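Local coordinates for protein Rab GDP dissociation inhibitor alpha (Naegleria fowleri, PDB 6C87) that probably binds prenylated Rab GTPases in their GDP-bound form, slows their release of GDP and shuttles them between membranes and cytosol, at residues A[170-175]-A[210-215]; A[290-295]-A[408-413]; A[110-115]-A[236-241]; A[62-67]-A[389-394]; A[337-342]-A[367-372]. All blocks are in the same frame, centred on the assembly; numbering follows the deposited sequence.

The five contacts are spread over one chain, with no two touching. Interaction 2 joins the last two strands of the parallel sheet. Interactions 3 and 4 both reach the mixed sheet, through strands 111-121 and 389-400, with centres about 25 Å apart. Interaction 5 joins two loops that follow helix 334-337 and strand 360-367, and its nearest atoms come within about 5 Å of interaction 4. Interaction 1 lies apart in a helical region, its centre about 47 Å from that of interaction 4. Along the chain, 62-67 pairs with 389-394 and encloses interactions 1, 3 and 5. Interaction 2 crosses that span, so the two sheets are built from interleaved parts of the sequence.

Interaction 1: residues A[170-175]-A[210-215]; sequences FDCSKD and VPALEV
Two backbone hydrogen bonds tie the loop 170-175 to the start of helix 212-229. A212 N donates to D175 O at 2.9 Å and is nearly straight, at 173°. L213 N donates to C172 O at 2.8 Å and is more bent, at 150°. P211 holds the N-cap position, and a proline ring offers no side-chain acceptor. The loop carbonyls therefore serve the amides of A212 and L213, which no preceding helical turn can reach.

The loop is shaped to present both carbonyls. D171 O accepts from the backbone N of K174 and of D175. D171 N donates to D175 OD2 at 3.1 Å, coming from above the carboxylate plane. These bonds curl the chain and bring C172 O and D175 O to the same side. C172 N is itself held by the hydroxyl of Y159.

Packing surrounds the polar core. C172 CB sits against A212 CB at 3.8 Å and close to L213 CB. C172 SG reaches A212 CB at 4.0 Å. I180 of helix 177-184 touches both C172 and A212. P211 CB rests beside C172 O at 3.4 Å. On the exposed flank, L213 swings its CG away from the backbone N (chi1 -170°), and CD2 meets S173 CB at 4.1 Å.

The first amides of helix 212-229 are thus met by main-chain carbonyls of a loop earlier in the chain. The chain between the two segments is mostly helical, with no strand, consistent with the helical domain of Rab GDIs.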
# COMPACT_ATOMS: atom_id res chain seq x y z
N PHE A 170 -8.38 5.27 -26.82
CA PHE A 170 -7.85 6.05 -25.71
C PHE A 170 -7.47 5.13 -24.56
O PHE A 170 -8.16 4.14 -24.29
CB PHE A 170 -8.88 7.08 -25.23
CG PHE A 170 -9.04 8.25 -26.16
CD1 PHE A 170 -8.09 9.25 -26.21
CD2 PHE A 170 -10.16 8.35 -26.97
CE1 PHE A 170 -8.24 10.33 -27.06
CE2 PHE A 170 -10.33 9.43 -27.82
CZ PHE A 170 -9.37 10.42 -27.87
N ASP A 171 -6.37 5.46 -23.88
CA ASP A 171 -5.95 4.79 -22.66
C ASP A 171 -6.08 5.82 -21.54
O ASP A 171 -5.17 6.60 -21.28
CB ASP A 171 -4.52 4.26 -22.76
CG ASP A 171 -4.07 3.54 -21.49
OD1 ASP A 171 -2.94 3.00 -21.48
OD2 ASP A 171 -4.85 3.48 -20.51
N CYS A 172 -7.23 5.79 -20.85
CA CYS A 172 -7.52 6.81 -19.85
C CYS A 172 -6.62 6.71 -18.63
O CYS A 172 -6.59 7.66 -17.83
CB CYS A 172 -8.99 6.71 -19.45
SG CYS A 172 -10.13 6.99 -20.85
N SER A 173 -5.90 5.60 -18.45
CA SER A 173 -4.89 5.54 -17.41
C SER A 173 -3.70 6.44 -17.72
O SER A 173 -3.00 6.88 -16.80
CB SER A 173 -4.42 4.10 -17.22
OG SER A 173 -4.02 3.54 -18.45
N LYS A 174 -3.44 6.70 -19.00
CA LYS A 174 -2.34 7.57 -19.41
C LYS A 174 -2.79 8.86 -20.09
O LYS A 174 -2.21 9.91 -19.82
CB LYS A 174 -1.41 6.80 -20.37
N ASP A 175 -3.80 8.81 -20.95
CA ASP A 175 -4.28 10.00 -21.65
C ASP A 175 -5.03 10.93 -20.70
O ASP A 175 -5.65 10.49 -19.72
CB ASP A 175 -5.19 9.62 -22.82
CG ASP A 175 -4.45 8.91 -23.93
OD1 ASP A 175 -3.24 9.15 -24.09
OD2 ASP A 175 -5.08 8.12 -24.66
N VAL A 210 -4.10 15.61 -15.21
CA VAL A 210 -4.61 14.43 -14.52
C VAL A 210 -5.12 13.43 -15.56
O VAL A 210 -5.77 13.84 -16.53
CB VAL A 210 -5.72 14.82 -13.52
CG1 VAL A 210 -6.41 13.60 -12.94
CG2 VAL A 210 -5.16 15.68 -12.40
N PRO A 211 -4.87 12.13 -15.38
CA PRO A 211 -5.39 11.15 -16.34
C PRO A 211 -6.91 11.10 -16.33
O PRO A 211 -7.55 11.31 -15.30
CB PRO A 211 -4.77 9.83 -15.88
CG PRO A 211 -4.37 10.05 -14.46
CD PRO A 211 -4.01 11.51 -14.36
N ALA A 212 -7.47 10.82 -17.50
CA ALA A 212 -8.92 10.74 -17.64
C ALA A 212 -9.54 9.70 -16.72
O ALA A 212 -10.68 9.86 -16.29
CB ALA A 212 -9.29 10.45 -19.09
N LEU A 213 -8.79 8.64 -16.39
CA LEU A 213 -9.33 7.59 -15.52
C LEU A 213 -9.63 8.13 -14.12
O LEU A 213 -10.57 7.67 -13.47
CB LEU A 213 -8.34 6.43 -15.43
CG LEU A 213 -8.78 5.12 -14.77
CD1 LEU A 213 -10.01 4.56 -15.46
CD2 LEU A 213 -7.65 4.10 -14.76
N GLU A 214 -8.85 9.10 -13.65
CA GLU A 214 -9.16 9.75 -12.38
C GLU A 214 -10.41 10.61 -12.50
O GLU A 214 -11.22 10.66 -11.56
CB GLU A 214 -7.97 10.59 -11.93
CG GLU A 214 -7.59 10.35 -10.49
CD GLU A 214 -6.50 11.29 -10.04
OE1 GLU A 214 -6.82 12.44 -9.68
OE2 GLU A 214 -5.33 10.87 -10.06
N VAL A 215 -10.57 11.30 -13.63
CA VAL A 215 -11.77 12.09 -13.87
C VAL A 215 -13.00 11.19 -13.91
O VAL A 215 -14.05 11.52 -13.34
CB VAL A 215 -11.62 12.88 -15.19
CG1 VAL A 215 -12.88 13.69 -15.48
CG2 VAL A 215 -10.39 13.79 -15.12

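Interaction 2: residues A[290-295]-A[408-413]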
# COMPACT_ATOMS: atom_id res chain seq x y z
N MET A 290 5.14 18.61 19.09
CA MET A 290 4.59 19.25 17.90
C MET A 290 3.46 20.18 18.30
O MET A 290 2.87 20.03 19.37
CB MET A 290 4.03 18.23 16.90
CG MET A 290 5.03 17.25 16.34
SD MET A 290 4.19 15.83 15.62
CE MET A 290 5.57 14.98 14.86
N VAL A 291 3.15 21.13 17.42
CA VAL A 291 1.99 21.99 17.58
C VAL A 291 1.23 22.05 16.26
O VAL A 291 1.85 22.05 15.18
CB VAL A 291 2.38 23.39 18.09
CG1 VAL A 291 3.28 24.10 17.10
CG2 VAL A 291 1.13 24.21 18.40
N VAL A 292 -0.10 22.07 16.34
CA VAL A 292 -0.99 22.09 15.18
C VAL A 292 -1.98 23.22 15.37
O VAL A 292 -2.50 23.42 16.47
CB VAL A 292 -1.73 20.74 15.00
CG1 VAL A 292 -2.79 20.82 13.91
CG2 VAL A 292 -0.74 19.61 14.70
N GLY A 293 -2.24 23.99 14.31
CA GLY A 293 -3.19 25.09 14.43
C GLY A 293 -3.54 25.74 13.11
O GLY A 293 -2.92 25.48 12.07
N ASP A 294 -4.56 26.61 13.17
CA ASP A 294 -4.99 27.35 12.00
C ASP A 294 -4.15 28.62 11.86
O ASP A 294 -3.51 29.05 12.82
CB ASP A 294 -6.48 27.69 12.10
CG ASP A 294 -6.80 28.73 13.15
OD1 ASP A 294 -7.36 28.36 14.20
OD2 ASP A 294 -6.48 29.93 12.94
N PRO A 295 -4.14 29.25 10.67
CA PRO A 295 -3.21 30.36 10.43
C PRO A 295 -3.22 31.47 11.48
O PRO A 295 -2.18 32.10 11.69
CB PRO A 295 -3.66 30.90 9.07
CG PRO A 295 -4.19 29.72 8.37
CD PRO A 295 -4.85 28.87 9.43
N GLY A 408 8.30 21.77 13.48
CA GLY A 408 7.27 21.14 14.28
C GLY A 408 5.95 21.88 14.35
O GLY A 408 5.10 21.50 15.16
N VAL A 409 5.76 22.91 13.54
CA VAL A 409 4.53 23.70 13.54
C VAL A 409 3.76 23.35 12.28
O VAL A 409 4.15 23.75 11.17
CB VAL A 409 4.81 25.21 13.60
CG1 VAL A 409 3.50 25.98 13.67
CG2 VAL A 409 5.70 25.54 14.78
N PHE A 410 2.66 22.63 12.44
CA PHE A 410 1.84 22.17 11.32
C PHE A 410 0.59 23.03 11.25
O PHE A 410 -0.26 22.98 12.14
CB PHE A 410 1.51 20.69 11.49
CG PHE A 410 2.73 19.83 11.60
CD1 PHE A 410 3.31 19.58 12.83
CD2 PHE A 410 3.32 19.30 10.46
CE1 PHE A 410 4.46 18.80 12.93
CE2 PHE A 410 4.47 18.52 10.56
CZ PHE A 410 5.03 18.27 11.79
N ILE A 411 0.48 23.83 10.19
CA ILE A 411 -0.55 24.85 10.05
C ILE A 411 -1.52 24.44 8.94
O ILE A 411 -1.10 23.95 7.88
CB ILE A 411 0.05 26.24 9.76
CG1 ILE A 411 1.17 26.54 10.77
CG2 ILE A 411 -1.02 27.31 9.81
CD1 ILE A 411 1.90 27.84 10.52
N SER A 412 -2.81 24.65 9.19
CA SER A 412 -3.83 24.37 8.20
C SER A 412 -4.00 25.55 7.24
O SER A 412 -3.59 26.68 7.53
CB SER A 412 -5.17 24.07 8.86
OG SER A 412 -5.64 25.20 9.61
N LYS A 413 -4.61 25.27 6.10
CA LYS A 413 -5.01 26.31 5.17
C LYS A 413 -6.36 26.89 5.56
O LYS A 413 -7.18 26.22 6.20
CB LYS A 413 -5.07 25.77 3.74
CG LYS A 413 -3.72 25.34 3.20
CD LYS A 413 -3.84 24.77 1.80
CE LYS A 413 -2.48 24.36 1.28
NZ LYS A 413 -2.57 23.72 -0.05
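V291, V292 and G293 pair in parallel with V409, F410 and I411, the strand axes 4.9 Å apart and at 16° to each other. The hydrogen bonds alternate from side to side: V291 N to G408 O, F410 N to V291 O at 2.9 Å, G293 N to F410 O, and S412 N to G293 O.

On one face V291 and V409 lie side by side and point the same way, CG1 of V291 touching CG2 of V409 at 3.6 Å. The other face carries V292 and F410. V292 CG2 reaches F410 CB at 4.1 Å. This pair belongs to the five-stranded parallel sheet of order 3-2-1-4-5, the Rossmann-type core of the GDI family. Strand 409-411 is outermost within the chain, and strand 290-293 also bonds to strand 15-18.

With its CG beside the backbone N (chi1 -57°), F410 leans its ring toward M290. M290 CG meets F410 CE1 at the ring edge, at 3.8 Å. The extended side chain carries SD obliquely past the ring, 5.1 Å from the F410 centroid, a Met-aromatic contact. I435 of helix 422-436 touches both residues. Beyond the strands, S412 OG packs against D294 CA and CB and hydrogen-bonds to E24 of helix 22-33.

Interaction 3: residues A[110-115]-A[236-241]; sequences EFALVE and YPMYGL
The F111 ring and P237 meet at an oblique angle, with F111 CE1 3.9 Å from P237 CG. The carbonyl carbon of Y236 lies at the F111 ring edge, near its plane. The Y236 ring points to the other side of the sheet. One of its faces carries P237 CD, 3.4 Å above the plane and off-centre. The ring also meets H352 edge-to-face and F88 with planes at about 90°.

Between the two rings runs an antiparallel pairing of strands 111-121 and 234-237. A112 and Y236 form a hydrogen-bonded pair, A112 N giving to Y236 O and Y236 N to A112 O. F111 and P237 are the non-hydrogen-bonded pair, as suits a proline with no N-H. M238 N then donates to E110 O at 2.9 Å, nearly straight at 174°. Past this point a water takes over, accepting from E110 N and donating to M238 O at 2.8 Å. The chain leaves in a type II turn from P237 to G240.

The side chains of E110 and M238 run side by side. E110 is extended, its CG opposite the backbone N (chi1 176°). M238 bends at chi2 and chi3, and this folds its methyl back between E110 and A112. CE lies 3.5 Å from A112 CB and 3.3 Å from E110 CD.

The backbone thus supplies the direct polar bonds between these segments. The E110 carboxylate meets only a methyl group here. Its charge probably looks to K231 of the second subunit, a long, weak ion pair, while the F111 backbone hydrogen-bonds to that same subunit.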
# COMPACT_ATOMS: atom_id res chain seq x y z
N GLU A 110 -26.45 12.58 13.15
CA GLU A 110 -27.22 12.18 11.98
C GLU A 110 -26.80 12.99 10.76
O GLU A 110 -26.77 14.23 10.81
CB GLU A 110 -28.72 12.34 12.22
CG GLU A 110 -29.53 12.02 10.97
CD GLU A 110 -31.01 12.25 11.15
OE1 GLU A 110 -31.44 12.55 12.29
OE2 GLU A 110 -31.75 12.14 10.14
N PHE A 111 -26.52 12.30 9.66
CA PHE A 111 -26.32 12.95 8.37
C PHE A 111 -27.62 12.87 7.58
O PHE A 111 -28.23 11.80 7.48
CB PHE A 111 -25.17 12.31 7.58
CG PHE A 111 -23.81 12.63 8.13
CD1 PHE A 111 -23.29 13.90 8.00
CD2 PHE A 111 -23.06 11.66 8.78
CE1 PHE A 111 -22.03 14.21 8.51
CE2 PHE A 111 -21.80 11.97 9.29
CZ PHE A 111 -21.29 13.24 9.16
N ALA A 112 -28.03 14.01 7.02
CA ALA A 112 -29.24 14.11 6.22
C ALA A 112 -28.90 14.52 4.80
O ALA A 112 -27.92 15.23 4.56
CB ALA A 112 -30.22 15.11 6.83
N LEU A 113 -29.72 14.06 3.85
CA LEU A 113 -29.42 14.29 2.44
C LEU A 113 -29.76 15.72 2.02
O LEU A 113 -30.60 16.40 2.63
CB LEU A 113 -30.16 13.27 1.57
CG LEU A 113 -31.68 13.11 1.64
CD1 LEU A 113 -32.37 14.04 0.64
CD2 LEU A 113 -32.15 11.64 1.50
N VAL A 114 -29.05 16.19 1.02
CA VAL A 114 -29.32 17.45 0.35
C VAL A 114 -30.24 17.18 -0.83
O VAL A 114 -30.04 16.21 -1.58
CB VAL A 114 -27.99 18.11 -0.07
CG1 VAL A 114 -28.24 19.39 -0.84
CG2 VAL A 114 -27.12 18.35 1.16
N GLU A 115 -31.24 18.04 -1.02
CA GLU A 115 -32.30 17.71 -1.97
C GLU A 115 -31.96 18.07 -3.41
O GLU A 115 -32.50 17.46 -4.33
CB GLU A 115 -33.61 18.37 -1.54
CG GLU A 115 -34.17 17.76 -0.27
CD GLU A 115 -35.40 18.47 0.26
OE1 GLU A 115 -36.13 19.10 -0.54
OE2 GLU A 115 -35.63 18.39 1.48
N TYR A 236 -25.29 16.49 4.80
CA TYR A 236 -25.03 17.62 5.70
C TYR A 236 -25.49 17.17 7.08
O TYR A 236 -26.51 16.47 7.18
CB TYR A 236 -25.78 18.89 5.28
CG TYR A 236 -25.31 20.20 5.89
CD1 TYR A 236 -24.06 20.73 5.58
CD2 TYR A 236 -26.13 20.94 6.74
CE1 TYR A 236 -23.64 21.94 6.10
CE2 TYR A 236 -25.72 22.16 7.27
CZ TYR A 236 -24.47 22.66 6.94
OH TYR A 236 -24.03 23.86 7.46
N PRO A 237 -24.79 17.54 8.15
CA PRO A 237 -25.20 17.06 9.47
C PRO A 237 -26.45 17.79 9.95
O PRO A 237 -26.63 18.98 9.71
CB PRO A 237 -23.99 17.38 10.37
CG PRO A 237 -22.91 17.89 9.44
CD PRO A 237 -23.59 18.39 8.21
N MET A 238 -27.32 17.04 10.61
CA MET A 238 -28.47 17.62 11.29
C MET A 238 -27.97 18.62 12.34
O MET A 238 -27.06 18.32 13.12
CB MET A 238 -29.30 16.51 11.93
CG MET A 238 -30.79 16.81 12.04
SD MET A 238 -31.61 16.97 10.44
CE MET A 238 -31.72 15.27 9.95
N TYR A 239 -28.57 19.81 12.34
CA TYR A 239 -28.19 20.96 13.16
C TYR A 239 -26.90 21.62 12.68
O TYR A 239 -26.45 22.60 13.30
CB TYR A 239 -28.07 20.62 14.66
CG TYR A 239 -29.34 20.01 15.22
CD1 TYR A 239 -30.40 20.83 15.62
CD2 TYR A 239 -29.51 18.63 15.30
CE1 TYR A 239 -31.57 20.28 16.12
CE2 TYR A 239 -30.68 18.08 15.79
CZ TYR A 239 -31.71 18.91 16.20
OH TYR A 239 -32.87 18.37 16.69
N GLY A 240 -26.31 21.16 11.58
CA GLY A 240 -25.21 21.86 10.96
C GLY A 240 -23.85 21.45 11.48
O GLY A 240 -23.71 20.63 12.40
N LEU A 241 -22.83 22.07 10.89
CA LEU A 241 -21.43 21.72 11.16
C LEU A 241 -21.00 22.01 12.59
O LEU A 241 -19.98 21.48 13.03
CB LEU A 241 -20.50 22.44 10.17
CG LEU A 241 -20.72 22.14 8.67
CD1 LEU A 241 -19.90 23.07 7.80
CD2 LEU A 241 -20.40 20.68 8.32
O HOH W 1 -26.29 15.70 13.89

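Interaction 4: residues A[62-67]-A[389-394]; sequences KFRGQD and EKFVYI
An aromatic cluster of F63, F391 and Y393, with the R64 guanidinium beside it, joins helix 56-64 to strand 389-400. F63 sits at the middle. F391 CB lies over the centre of the F63 ring, 4.1 Å from its centroid and 12° off the normal, a CH-pi contact. K62 CG covers the opposite face of that ring, nearer the rim. Y393 stands at the F63 edge, with F63 CZ 3.6 Å from Y393 CD1. The F391 ring is oblique to that of F63, and F391 CD1 touches F63 CB at 3.6 Å. K62 also crosses Y393 at a slant and brings CE to CE1 of that ring at 3.7 Å. The Y393 hydroxyl bonds to the backbone O of E50.

Strand 389-400 belongs to the large mixed sheet. E389, F391 and Y393 give their backbone bonds to strand 302-315 on one side. K390 O and V392 N face the other way. R64 meets K390 O there directly and V392 N through a water.

A bend at chi2 (-77°) turns the R64 guanidinium toward the strand. NH2 of R64 donates to K390 O at 3.1 Å, with the oxygen in the guanidinium plane but the nitrogen well above the carbonyl plane. The same NH2 forms a salt bridge with E389 OE1 at 2.6 Å, though the hydrogen bond within it is weak in angle. R64 NH1 bonds weakly to K390 O. It also bonds weakly to the water, which accepts from V392 N at 3.0 Å. F391 CE1 lies over one face of the guanidinium, with the ring and guanidinium planes 35° apart.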
# COMPACT_ATOMS: atom_id res chain seq x y z
N LYS A 62 -22.65 40.30 15.45
CA LYS A 62 -21.43 40.26 14.66
C LYS A 62 -21.48 41.22 13.47
O LYS A 62 -20.50 41.91 13.18
CB LYS A 62 -21.15 38.83 14.19
CG LYS A 62 -19.92 38.67 13.30
CD LYS A 62 -19.62 37.20 13.02
CE LYS A 62 -18.35 37.03 12.19
NZ LYS A 62 -17.12 37.35 12.95
N PHE A 63 -22.61 41.28 12.76
CA PHE A 63 -22.67 42.00 11.50
C PHE A 63 -23.39 43.34 11.57
O PHE A 63 -23.35 44.09 10.59
CB PHE A 63 -23.33 41.13 10.43
CG PHE A 63 -22.51 39.95 10.05
CD1 PHE A 63 -21.46 40.08 9.16
CD2 PHE A 63 -22.77 38.70 10.62
CE1 PHE A 63 -20.68 38.98 8.81
CE2 PHE A 63 -22.00 37.60 10.28
CZ PHE A 63 -20.95 37.74 9.37
N ARG A 64 -24.07 43.66 12.68
CA ARG A 64 -24.83 44.91 12.72
C ARG A 64 -24.45 45.80 13.90
O ARG A 64 -24.60 47.02 13.81
CB ARG A 64 -26.33 44.61 12.75
CG ARG A 64 -26.80 43.81 11.56
CD ARG A 64 -26.92 44.66 10.30
NE ARG A 64 -27.90 44.10 9.39
CZ ARG A 64 -27.57 43.35 8.34
NH1 ARG A 64 -26.29 43.13 8.08
NH2 ARG A 64 -28.51 42.85 7.55
N GLY A 65 -23.97 45.22 14.99
CA GLY A 65 -23.61 46.00 16.16
C GLY A 65 -24.02 45.35 17.47
O GLY A 65 -24.85 44.44 17.52
N GLN A 66 -23.40 45.83 18.55
CA GLN A 66 -23.72 45.34 19.89
C GLN A 66 -25.17 45.60 20.26
O GLN A 66 -25.77 44.81 21.01
CB GLN A 66 -22.78 45.98 20.92
N ASP A 67 -25.75 46.68 19.76
CA ASP A 67 -27.11 47.07 20.12
C ASP A 67 -28.19 46.51 19.20
O ASP A 67 -29.37 46.54 19.55
CB ASP A 67 -27.23 48.60 20.15
N GLU A 389 -32.88 39.09 4.88
CA GLU A 389 -31.69 39.63 5.52
C GLU A 389 -30.46 39.11 4.81
O GLU A 389 -30.43 37.96 4.35
CB GLU A 389 -31.58 39.28 7.02
CG GLU A 389 -32.49 40.08 7.91
CD GLU A 389 -32.05 41.53 8.03
OE1 GLU A 389 -30.93 41.86 7.58
OE2 GLU A 389 -32.83 42.33 8.61
N LYS A 390 -29.46 39.98 4.70
CA LYS A 390 -28.22 39.69 3.99
C LYS A 390 -27.04 40.12 4.85
O LYS A 390 -27.00 41.26 5.34
CB LYS A 390 -28.23 40.40 2.64
CG LYS A 390 -27.03 40.12 1.79
CD LYS A 390 -27.02 40.95 0.51
CE LYS A 390 -27.25 42.42 0.80
NZ LYS A 390 -26.66 43.26 -0.27
N PHE A 391 -26.06 39.23 5.01
CA PHE A 391 -24.86 39.52 5.78
C PHE A 391 -23.62 39.31 4.91
O PHE A 391 -23.43 38.23 4.35
CB PHE A 391 -24.75 38.63 7.01
CG PHE A 391 -25.97 38.61 7.85
CD1 PHE A 391 -26.19 39.60 8.81
CD2 PHE A 391 -26.91 37.59 7.71
CE1 PHE A 391 -27.33 39.58 9.61
CE2 PHE A 391 -28.05 37.56 8.51
CZ PHE A 391 -28.26 38.56 9.46
N VAL A 392 -22.78 40.34 4.83
CA VAL A 392 -21.55 40.26 4.04
C VAL A 392 -20.40 39.83 4.95
O VAL A 392 -20.06 40.52 5.91
CB VAL A 392 -21.23 41.60 3.36
CG1 VAL A 392 -19.91 41.49 2.62
CG2 VAL A 392 -22.33 41.96 2.39
N TYR A 393 -19.79 38.69 4.62
CA TYR A 393 -18.75 38.08 5.44
C TYR A 393 -17.51 37.86 4.57
O TYR A 393 -17.44 36.90 3.80
CB TYR A 393 -19.26 36.77 6.04
CG TYR A 393 -18.33 36.11 7.03
CD1 TYR A 393 -17.69 36.86 8.02
CD2 TYR A 393 -18.11 34.75 7.00
CE1 TYR A 393 -16.84 36.25 8.93
CE2 TYR A 393 -17.27 34.13 7.91
CZ TYR A 393 -16.64 34.88 8.87
OH TYR A 393 -15.80 34.26 9.77
N ILE A 394 -16.54 38.76 4.68
CA ILE A 394 -15.31 38.72 3.90
C ILE A 394 -14.16 38.30 4.81
O ILE A 394 -13.99 38.84 5.91
CB ILE A 394 -15.04 40.07 3.24
CG1 ILE A 394 -16.26 40.49 2.41
CG2 ILE A 394 -13.79 40.00 2.37
CD1 ILE A 394 -16.20 41.92 1.93
O HOH W 2 -23.77 42.70 6.32

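Interaction 5: residues A[337-342]-A[367-372]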
# COMPACT_ATOMS: atom_id res chain seq x y z
N THR A 337 -19.85 32.70 -16.17
CA THR A 337 -20.11 33.98 -15.53
C THR A 337 -19.11 35.07 -15.90
O THR A 337 -19.21 36.18 -15.35
CB THR A 337 -20.14 33.83 -14.00
OG1 THR A 337 -18.94 33.19 -13.56
CG2 THR A 337 -21.33 33.03 -13.55
N GLY A 338 -18.16 34.78 -16.78
CA GLY A 338 -17.13 35.74 -17.16
C GLY A 338 -16.12 36.03 -16.06
O GLY A 338 -15.66 37.17 -15.94
N ARG A 339 -15.76 35.02 -15.27
CA ARG A 339 -14.89 35.18 -14.11
C ARG A 339 -13.73 34.20 -14.20
O ARG A 339 -13.65 33.39 -15.12
CB ARG A 339 -15.65 34.95 -12.79
CG ARG A 339 -16.53 36.10 -12.36
CD ARG A 339 -17.36 35.76 -11.12
NE ARG A 339 -16.56 35.22 -10.02
CZ ARG A 339 -15.88 35.97 -9.16
NH1 ARG A 339 -15.90 37.29 -9.27
NH2 ARG A 339 -15.18 35.41 -8.19
N LYS A 340 -12.81 34.31 -13.24
CA LYS A 340 -11.70 33.38 -13.11
C LYS A 340 -11.85 32.47 -11.90
O LYS A 340 -10.94 31.70 -11.59
CB LYS A 340 -10.36 34.13 -13.03
CG LYS A 340 -9.88 34.74 -14.33
CD LYS A 340 -10.13 36.24 -14.37
CE LYS A 340 -9.21 36.99 -13.41
NZ LYS A 340 -9.58 38.43 -13.35
N HIS A 341 -12.98 32.54 -11.21
CA HIS A 341 -13.26 31.68 -10.06
C HIS A 341 -14.73 31.34 -10.05
O HIS A 341 -15.57 32.20 -10.34
CB HIS A 341 -12.88 32.35 -8.74
CG HIS A 341 -11.44 32.78 -8.68
ND1 HIS A 341 -10.99 33.94 -9.27
CD2 HIS A 341 -10.36 32.21 -8.09
CE1 HIS A 341 -9.69 34.06 -9.05
NE2 HIS A 341 -9.29 33.03 -8.33
N ASP A 342 -15.05 30.09 -9.74
CA ASP A 342 -16.44 29.68 -9.62
C ASP A 342 -17.09 30.38 -8.43
O ASP A 342 -16.43 30.76 -7.46
CB ASP A 342 -16.54 28.16 -9.45
CG ASP A 342 -16.10 27.38 -10.69
OD1 ASP A 342 -15.59 28.00 -11.66
OD2 ASP A 342 -16.25 26.14 -10.67
N THR A 367 -14.06 33.37 -4.48
CA THR A 367 -12.80 34.06 -4.28
C THR A 367 -12.94 35.49 -4.80
O THR A 367 -13.53 35.72 -5.85
CB THR A 367 -11.68 33.33 -5.01
OG1 THR A 367 -11.46 32.05 -4.40
CG2 THR A 367 -10.38 34.14 -4.99
N VAL A 368 -12.43 36.44 -4.02
CA VAL A 368 -12.56 37.85 -4.37
C VAL A 368 -11.59 38.17 -5.50
O VAL A 368 -10.39 37.86 -5.42
CB VAL A 368 -12.29 38.74 -3.14
CG1 VAL A 368 -12.37 40.20 -3.51
CG2 VAL A 368 -13.27 38.40 -2.02
N GLU A 369 -12.10 38.79 -6.57
CA GLU A 369 -11.26 39.18 -7.69
C GLU A 369 -11.07 40.68 -7.83
O GLU A 369 -10.10 41.10 -8.47
CB GLU A 369 -11.84 38.66 -9.02
CG GLU A 369 -11.95 37.15 -9.14
CD GLU A 369 -12.65 36.72 -10.43
OE1 GLU A 369 -13.16 37.60 -11.15
OE2 GLU A 369 -12.67 35.51 -10.73
N SER A 370 -11.94 41.50 -7.24
CA SER A 370 -12.01 42.93 -7.53
C SER A 370 -12.10 43.74 -6.24
O SER A 370 -12.07 43.21 -5.12
CB SER A 370 -13.20 43.23 -8.44
OG SER A 370 -14.42 43.15 -7.73
N ASP A 371 -12.24 45.06 -6.42
CA ASP A 371 -12.39 46.02 -5.33
C ASP A 371 -13.82 46.11 -4.81
O ASP A 371 -14.04 46.74 -3.77
CB ASP A 371 -11.93 47.40 -5.79
CG ASP A 371 -12.62 47.85 -7.08
OD1 ASP A 371 -12.55 47.10 -8.08
OD2 ASP A 371 -13.24 48.94 -7.09
N ASN A 372 -14.80 45.52 -5.51
CA ASN A 372 -16.19 45.51 -5.08
C ASN A 372 -16.63 44.06 -4.96
O ASN A 372 -17.28 43.51 -5.87
CB ASN A 372 -17.08 46.30 -6.04
CG ASN A 372 -18.46 46.56 -5.47
OD1 ASN A 372 -18.82 46.06 -4.41
ND2 ASN A 372 -19.25 47.36 -6.19
O HOH W 3 -13.90 30.58 -6.13
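E369 is gripped closely by R339, H341 and the backbone N of K340, while the K340 side chain stays loose at the surface. H341 ND1 donates to E369 OE2 at 2.7 Å and 172°. The oxygen lies in the ring plane and uses its anti lone pair. K340 N meets the same oxygen at 2.8 Å from the syn side. The R339 guanidinium stacks on the E369 carboxylate, planes 11° apart, with E369 CD 3.3 Å above it. R339 NH1 and E369 OE1 thus form a salt bridge of charges only.

The edge of that guanidinium does other work. R339 NH2 donates to T367 O at 2.9 Å, R339 NE to H341 O, and R339 NH1 makes a salt bridge with E376. T367 CG2 lies over one face of the H341 ring, 3.8 Å from its centroid, a CH-pi contact. Elsewhere a water links D342 O to T367 N.

The outer side is slacker. NZ of the exposed K340 stops 4.3 Å from E369 OE1, beyond a salt bridge.

Two N-H donors and a stacked arginine would probably keep E369 ionised. Its charge in turn would steady the proton on H341 ND1, so charge probably helps join the two loops, with R339 shared between E369 and E376.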